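Local coordinates for enoyl-CoA hydratase/isomerase family protein (Bacillus anthracis, PDB 3KQF) that probably catalyses the reversible hydration of enoyl-CoA thioesters, as expected of an enoyl-CoA hydratase of the crotonase superfamily, at residues Leu33-Leu38 with Leu73-Gly78; Glu119-Leu122 with Phe126-Ala129. One frame throughout, in Å; residues are numbered along the deposited sequence.

Interaction 1 (Leu33-Leu38 with Leu73-Gly78); sequences LSLALL and LKERAG
E75 reaches across to L35 at the amino-terminal end of helix 35-49 and takes up the first amide of that helix from a part of the chain remote in sequence. With CG anti to the backbone N (chi1 -180°) and the chain extended beyond it, the glutamate spans the gap between the two backbones, whose nearest CA atoms, those of S34 and E75, are 6.9 Å apart. E75 OE1 accepts from L35 N at 2.9 Å through its syn lone pair, with the bond moderately straight (152°). The same oxygen lies 3.2 Å from S34 CA, while E75 OE2 rests 3.7 Å from L35 CG, where the two side chains cross obliquely. OE2 also accepts from a water that in turn takes A36 N at 3.1 Å. The third amide of the turn, L37 N, is met from within: S34 OG lies between its own N and carbonyl carbon (chi1 57°) and accepts that amide at 3.2 Å. Three successive N-H groups are therefore satisfied, and the helix end probably stabilises the negative charge of E75. L35 and R76 both also touch A87 of helix 81-99. The arrangement is an N-cap by S34 supplemented by a remote glutamate, and it ties helix 35-49 to the short helix 73-76 of the crotonase fold.

Interaction 2 (Glu119-Leu122 with Phe126-Ala129); sequences ELSL and FRIA
This is a buried polar contact between consecutive elements near the centre of the chain, in which an arginine of strand 126-130 takes up a backbone carbonyl near the carboxy-terminal end of helix 116-123. R127 NH2 donates to S121 O at 2.9 Å and 161°. The carbonyl oxygen lies at the edge of the guanidinium, practically in its plane, whereas the donor stands somewhat out of the plane of the carbonyl. Bends at chi2 (144°) and chi3 (-71°) bring the arginine alongside S121: R127 CD passes 3.3 Å from S121 O, and R127 CG packs 4.0 Å from S121 CB. The serine hydroxyl takes no part in this bond; S121 OG is hydrogen-bonded to T118 O one turn earlier, and it lies 3.8 Å from R127 CD. Strand 126-130 runs parallel to strand 105-109 in the central sheet of the crotonase fold, and helix 116-123 lies on the beta-alpha-beta crossover between these two neighbours, so the arginine pins the helix to the strand it leads into. The guanidinium has several further partners. NH2 also donates to C124 O in the turn between the segments, NH1 forms a salt bridge with E185, and NE makes a weak bond to L183 O. Grips on all three nitrogens fix the rotation of the group, and the partial negative charge of the helix end probably adds to the attraction. L122 also packs on R153, L154 and L157 of helix 150-158, while R127 packs on G161 of the third subunit.

Interactions 1 and 2 show opposite charges at opposite kinds of helix end. Their centres are about 21 Å apart, yet the nearest atoms come to about 5 Å, where L33 faces L120 without touching it. Interaction 2 is central, whereas interaction 1 lies towards the periphery. Both contacts probably border the active site: in crotonase hydratases the loop leading into the equivalent of helix 73-76 and the start of the equivalent of helix 116-123 supply the oxyanion-hole amides. E119, which touches E139, probably corresponds with it to the catalytic glutamate pair of these hydratases, and it sits on the same helix whose S121 carbonyl R127 holds.

Interaction 1 (Leu33-Leu38 with Leu73-Gly78)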
ATOM      1  N   LEU A  33     -24.141   4.202 -16.144  1.00 19.11           N
ATOM      2  CA  LEU A  33     -24.921   3.281 -15.323  1.00 19.57           C
ATOM      3  C   LEU A  33     -26.329   3.758 -15.002  1.00 20.35           C
ATOM      4  O   LEU A  33     -26.542   4.481 -14.026  1.00 20.20           O
ATOM      5  CB  LEU A  33     -24.151   3.028 -14.019  1.00 19.76           C
ATOM      6  CG  LEU A  33     -22.708   2.527 -14.178  1.00 19.77           C
ATOM      7  CD1 LEU A  33     -21.957   2.652 -12.843  1.00 18.55           C
ATOM      8  CD2 LEU A  33     -22.634   1.103 -14.723  1.00 19.93           C
ATOM      9  N   SER A  34     -27.297   3.381 -15.841  1.00 19.34           N
ATOM     10  CA  SER A  34     -28.677   3.715 -15.579  1.00 19.24           C
ATOM     11  C   SER A  34     -29.231   2.664 -14.619  1.00 18.47           C
ATOM     12  O   SER A  34     -28.656   1.575 -14.483  1.00 17.35           O
ATOM     13  CB  SER A  34     -29.494   3.708 -16.874  1.00 20.37           C
ATOM     14  OG  SER A  34     -29.399   2.458 -17.526  1.00 19.23           O
ATOM     15  N   LEU A  35     -30.344   2.969 -13.958  1.00 17.43           N
ATOM     16  CA  LEU A  35     -30.947   1.996 -13.055  1.00 18.15           C
ATOM     17  C   LEU A  35     -31.324   0.733 -13.825  1.00 18.03           C
ATOM     18  O   LEU A  35     -31.203  -0.366 -13.311  1.00 18.06           O
ATOM     19  CB  LEU A  35     -32.172   2.574 -12.332  1.00 17.82           C
ATOM     20  CG  LEU A  35     -31.892   3.808 -11.457  1.00 19.23           C
ATOM     21  CD1 LEU A  35     -33.147   4.281 -10.751  1.00 20.95           C
ATOM     22  CD2 LEU A  35     -30.808   3.498 -10.437  1.00 24.96           C
ATOM     23  N   ALA A  36     -31.771   0.888 -15.067  1.00 19.51           N
ATOM     24  CA  ALA A  36     -32.142  -0.279 -15.887  1.00 19.88           C
ATOM     25  C   ALA A  36     -30.924  -1.178 -16.146  1.00 20.53           C
ATOM     26  O   ALA A  36     -31.012  -2.412 -16.032  1.00 19.67           O
ATOM     27  CB  ALA A  36     -32.800   0.163 -17.196  1.00 19.74           C
ATOM     28  N   LEU A  37     -29.784  -0.567 -16.468  1.00 19.23           N
ATOM     29  CA  LEU A  37     -28.548  -1.332 -16.680  1.00 19.69           C
ATOM     30  C   LEU A  37     -28.115  -2.019 -15.389  1.00 19.32           C
ATOM     31  O   LEU A  37     -27.740  -3.193 -15.404  1.00 18.79           O
ATOM     32  CB  LEU A  37     -27.427  -0.443 -17.224  1.00 18.76           C
ATOM     33  CG  LEU A  37     -26.024  -1.066 -17.392  1.00 18.40           C
ATOM     34  CD1 LEU A  37     -25.203  -0.313 -18.440  1.00 19.60           C
ATOM     35  CD2 LEU A  37     -25.258  -1.110 -16.058  1.00 17.26           C
ATOM     36  N   LEU A  38     -28.207  -1.310 -14.266  1.00 19.52           N
ATOM     37  CA  LEU A  38     -27.811  -1.888 -12.973  1.00 19.66           C
ATOM     38  C   LEU A  38     -28.665  -3.114 -12.631  1.00 19.98           C
ATOM     39  O   LEU A  38     -28.141  -4.108 -12.125  1.00 20.51           O
ATOM     40  CB  LEU A  38     -27.846  -0.830 -11.862  1.00 19.96           C
ATOM     41  CG  LEU A  38     -26.826   0.305 -12.017  1.00 20.03           C
ATOM     42  CD1 LEU A  38     -27.125   1.392 -11.003  1.00 19.00           C
ATOM     43  CD2 LEU A  38     -25.375  -0.166 -11.887  1.00 19.93           C
ATOM     44  N   LEU A  73     -26.034  10.712 -15.534  1.00 14.12           N
ATOM     45  CA  LEU A  73     -26.421  12.023 -14.993  1.00 14.43           C
ATOM     46  C   LEU A  73     -27.727  12.563 -15.601  1.00 14.06           C
ATOM     47  O   LEU A  73     -28.406  13.389 -14.987  1.00 14.06           O
ATOM     48  CB  LEU A  73     -25.283  13.034 -15.146  1.00 14.80           C
ATOM     49  CG  LEU A  73     -23.997  12.708 -14.372  1.00 17.79           C
ATOM     50  CD1 LEU A  73     -22.962  13.811 -14.568  1.00 16.99           C
ATOM     51  CD2 LEU A  73     -24.275  12.511 -12.879  1.00 18.77           C
ATOM     52  N   LYS A  74     -28.058  12.111 -16.809  1.00 14.20           N
ATOM     53  CA  LYS A  74     -29.305  12.511 -17.443  1.00 14.54           C
ATOM     54  C   LYS A  74     -30.446  11.989 -16.594  1.00 13.49           C
ATOM     55  O   LYS A  74     -31.424  12.692 -16.374  1.00 14.70           O
ATOM     56  CB  LYS A  74     -29.390  11.993 -18.880  1.00 14.04           C
ATOM     57  CG  LYS A  74     -28.416  12.671 -19.822  1.00 14.89           C
ATOM     58  CD  LYS A  74     -28.501  12.095 -21.214  1.00 16.72           C
ATOM     59  CE  LYS A  74     -27.490  12.724 -22.150  1.00 18.15           C
ATOM     60  NZ  LYS A  74     -27.620  12.158 -23.520  1.00 19.80           N
ATOM     61  N   GLU A  75     -30.301  10.759 -16.104  1.00 12.44           N
ATOM     62  CA  GLU A  75     -31.296  10.139 -15.221  1.00 12.92           C
ATOM     63  C   GLU A  75     -31.290  10.747 -13.810  1.00 13.21           C
ATOM     64  O   GLU A  75     -32.352  10.930 -13.199  1.00 13.67           O
ATOM     65  CB  GLU A  75     -31.039   8.632 -15.132  1.00 12.60           C
ATOM     66  CG  GLU A  75     -32.003   7.853 -14.247  1.00 13.40           C
ATOM     67  CD  GLU A  75     -31.824   6.351 -14.374  1.00 19.03           C
ATOM     68  OE1 GLU A  75     -30.668   5.870 -14.355  1.00 18.00           O
ATOM     69  OE2 GLU A  75     -32.844   5.641 -14.482  1.00 21.00           O
ATOM     70  N   ARG A  76     -30.097  11.071 -13.303  0.60 13.14           N
ATOM     71  CA  ARG A  76     -29.962  11.630 -11.961  0.60 13.40           C
ATOM     72  C   ARG A  76     -30.579  13.025 -11.805  0.60 12.83           C
ATOM     73  O   ARG A  76     -31.130  13.342 -10.751  0.60 11.07           O
ATOM     74  CB  ARG A  76     -28.486  11.696 -11.538  0.60 13.83           C
ATOM     75  CG  ARG A  76     -27.797  10.357 -11.379  0.60 17.84           C
ATOM     76  CD  ARG A  76     -28.477   9.484 -10.321  0.60 21.14           C
ATOM     77  NE  ARG A  76     -27.669   8.312  -9.984  0.60 24.56           N
ATOM     78  CZ  ARG A  76     -26.669   8.313  -9.103  0.60 26.42           C
ATOM     79  NH1 ARG A  76     -26.319   9.428  -8.465  0.60 27.70           N
ATOM     80  NH2 ARG A  76     -26.001   7.194  -8.864  0.60 27.41           N
ATOM     81  N   ALA A  77     -30.462  13.854 -12.839  1.00 12.58           N
ATOM     82  CA  ALA A  77     -30.999  15.226 -12.791  1.00 13.66           C
ATOM     83  C   ALA A  77     -32.437  15.330 -12.311  1.00 13.38           C
ATOM     84  O   ALA A  77     -33.350  14.705 -12.864  1.00 11.75           O
ATOM     85  CB  ALA A  77     -30.861  15.917 -14.158  1.00 13.71           C
ATOM     86  N   GLY A  78     -32.626  16.135 -11.270  1.00 13.76           N
ATOM     87  CA  GLY A  78     -33.949  16.373 -10.703  1.00 12.43           C
ATOM     88  C   GLY A  78     -34.502  15.305  -9.776  1.00 11.90           C
ATOM     89  O   GLY A  78     -35.608  15.450  -9.274  1.00 10.05           O
TER
HETATM   90  O   HOH W   1     -33.076   3.578 -15.927  1.00 16.92           O

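Interaction 2 (Glu119-Leu122 with Phe126-Ala129)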
ATOM      1  N   GLU A 119     -14.944   3.316 -10.079  1.00 14.99           N
ATOM      2  CA  GLU A 119     -15.403   2.501  -8.967  1.00 14.86           C
ATOM      3  C   GLU A 119     -15.667   1.057  -9.391  1.00 14.40           C
ATOM      4  O   GLU A 119     -15.321   0.110  -8.660  1.00 14.36           O
ATOM      5  CB  GLU A 119     -16.641   3.115  -8.318  1.00 15.19           C
ATOM      6  CG  GLU A 119     -16.318   4.364  -7.573  1.00 14.14           C
ATOM      7  CD  GLU A 119     -17.517   5.005  -6.934  1.00 18.95           C
ATOM      8  OE1 GLU A 119     -18.552   5.226  -7.631  1.00 18.77           O
ATOM      9  OE2 GLU A 119     -17.417   5.335  -5.732  1.00 16.76           O
ATOM     10  N   LEU A 120     -16.260   0.892 -10.566  1.00 14.75           N
ATOM     11  CA  LEU A 120     -16.549  -0.433 -11.103  1.00 15.84           C
ATOM     12  C   LEU A 120     -15.245  -1.206 -11.345  1.00 16.54           C
ATOM     13  O   LEU A 120     -15.145  -2.403 -11.009  1.00 16.64           O
ATOM     14  CB  LEU A 120     -17.357  -0.304 -12.413  1.00 16.36           C
ATOM     15  CG  LEU A 120     -17.773  -1.600 -13.098  1.00 17.28           C
ATOM     16  CD1 LEU A 120     -18.589  -2.445 -12.110  1.00 15.74           C
ATOM     17  CD2 LEU A 120     -18.550  -1.320 -14.382  1.00 17.45           C
ATOM     18  N   SER A 121     -14.230  -0.525 -11.880  1.00 14.89           N
ATOM     19  CA  SER A 121     -12.935  -1.183 -12.133  1.00 15.69           C
ATOM     20  C   SER A 121     -12.233  -1.553 -10.817  1.00 14.83           C
ATOM     21  O   SER A 121     -11.538  -2.538 -10.765  1.00 15.08           O
ATOM     22  CB  SER A 121     -12.013  -0.322 -13.008  1.00 15.85           C
ATOM     23  OG  SER A 121     -11.360   0.665 -12.251  1.00 17.76           O
ATOM     24  N   LEU A 122     -12.457  -0.774  -9.753  1.00 13.30           N
ATOM     25  CA  LEU A 122     -11.873  -1.062  -8.430  1.00 14.44           C
ATOM     26  C   LEU A 122     -12.538  -2.266  -7.765  1.00 13.08           C
ATOM     27  O   LEU A 122     -11.916  -2.915  -6.942  1.00 13.95           O
ATOM     28  CB  LEU A 122     -11.974   0.149  -7.503  1.00 14.58           C
ATOM     29  CG  LEU A 122     -11.031   1.316  -7.878  1.00 14.79           C
ATOM     30  CD1 LEU A 122     -11.444   2.621  -7.201  1.00 15.02           C
ATOM     31  CD2 LEU A 122      -9.561   0.979  -7.571  1.00 18.12           C
ATOM     32  N   PHE A 126      -8.450  -7.363 -10.619  1.00 15.42           N
ATOM     33  CA  PHE A 126      -7.378  -6.568 -11.244  1.00 14.24           C
ATOM     34  C   PHE A 126      -7.850  -6.002 -12.575  1.00 14.94           C
ATOM     35  O   PHE A 126      -8.927  -6.374 -13.081  1.00 13.99           O
ATOM     36  CB  PHE A 126      -6.004  -7.268 -11.300  1.00 14.60           C
ATOM     37  CG  PHE A 126      -5.989  -8.524 -12.092  1.00 15.04           C
ATOM     38  CD1 PHE A 126      -5.671  -8.505 -13.448  1.00 17.60           C
ATOM     39  CD2 PHE A 126      -6.275  -9.730 -11.480  1.00 15.05           C
ATOM     40  CE1 PHE A 126      -5.655  -9.667 -14.179  1.00 16.69           C
ATOM     41  CE2 PHE A 126      -6.246 -10.910 -12.205  1.00 18.67           C
ATOM     42  CZ  PHE A 126      -5.937 -10.881 -13.558  1.00 18.16           C
ATOM     43  N   ARG A 127      -7.039  -5.093 -13.116  1.00 13.67           N
ATOM     44  CA  ARG A 127      -7.394  -4.279 -14.251  1.00 13.80           C
ATOM     45  C   ARG A 127      -6.374  -4.248 -15.388  1.00 13.54           C
ATOM     46  O   ARG A 127      -5.166  -4.158 -15.167  1.00 13.59           O
ATOM     47  CB  ARG A 127      -7.541  -2.845 -13.700  1.00 13.69           C
ATOM     48  CG  ARG A 127      -8.713  -2.645 -12.738  1.00 13.98           C
ATOM     49  CD  ARG A 127      -8.418  -1.652 -11.586  1.00 15.89           C
ATOM     50  NE  ARG A 127      -7.476  -2.259 -10.642  1.00 14.02           N
ATOM     51  CZ  ARG A 127      -7.807  -3.168  -9.708  1.00 16.66           C
ATOM     52  NH1 ARG A 127      -6.870  -3.692  -8.932  1.00 13.64           N
ATOM     53  NH2 ARG A 127      -9.060  -3.563  -9.560  1.00 15.92           N
ATOM     54  N   ILE A 128      -6.888  -4.353 -16.607  1.00 13.70           N
ATOM     55  CA  ILE A 128      -6.082  -4.221 -17.833  1.00 14.25           C
ATOM     56  C   ILE A 128      -6.696  -3.012 -18.539  1.00 14.89           C
ATOM     57  O   ILE A 128      -7.913  -2.979 -18.751  1.00 16.17           O
ATOM     58  CB  ILE A 128      -6.205  -5.406 -18.770  1.00 15.07           C
ATOM     59  CG1 ILE A 128      -5.892  -6.731 -18.070  1.00 18.84           C
ATOM     60  CG2 ILE A 128      -5.272  -5.206 -20.018  1.00 12.58           C
ATOM     61  CD1 ILE A 128      -6.223  -7.930 -18.926  1.00 23.99           C
ATOM     62  N   ALA A 129      -5.884  -2.032 -18.903  1.00 15.48           N
ATOM     63  CA  ALA A 129      -6.362  -0.831 -19.597  1.00 16.38           C
ATOM     64  C   ALA A 129      -5.801  -0.638 -20.999  1.00 15.98           C
ATOM     65  O   ALA A 129      -4.650  -0.927 -21.254  1.00 15.20           O
ATOM     66  CB  ALA A 129      -6.014   0.394 -18.803  1.00 15.29           C
TER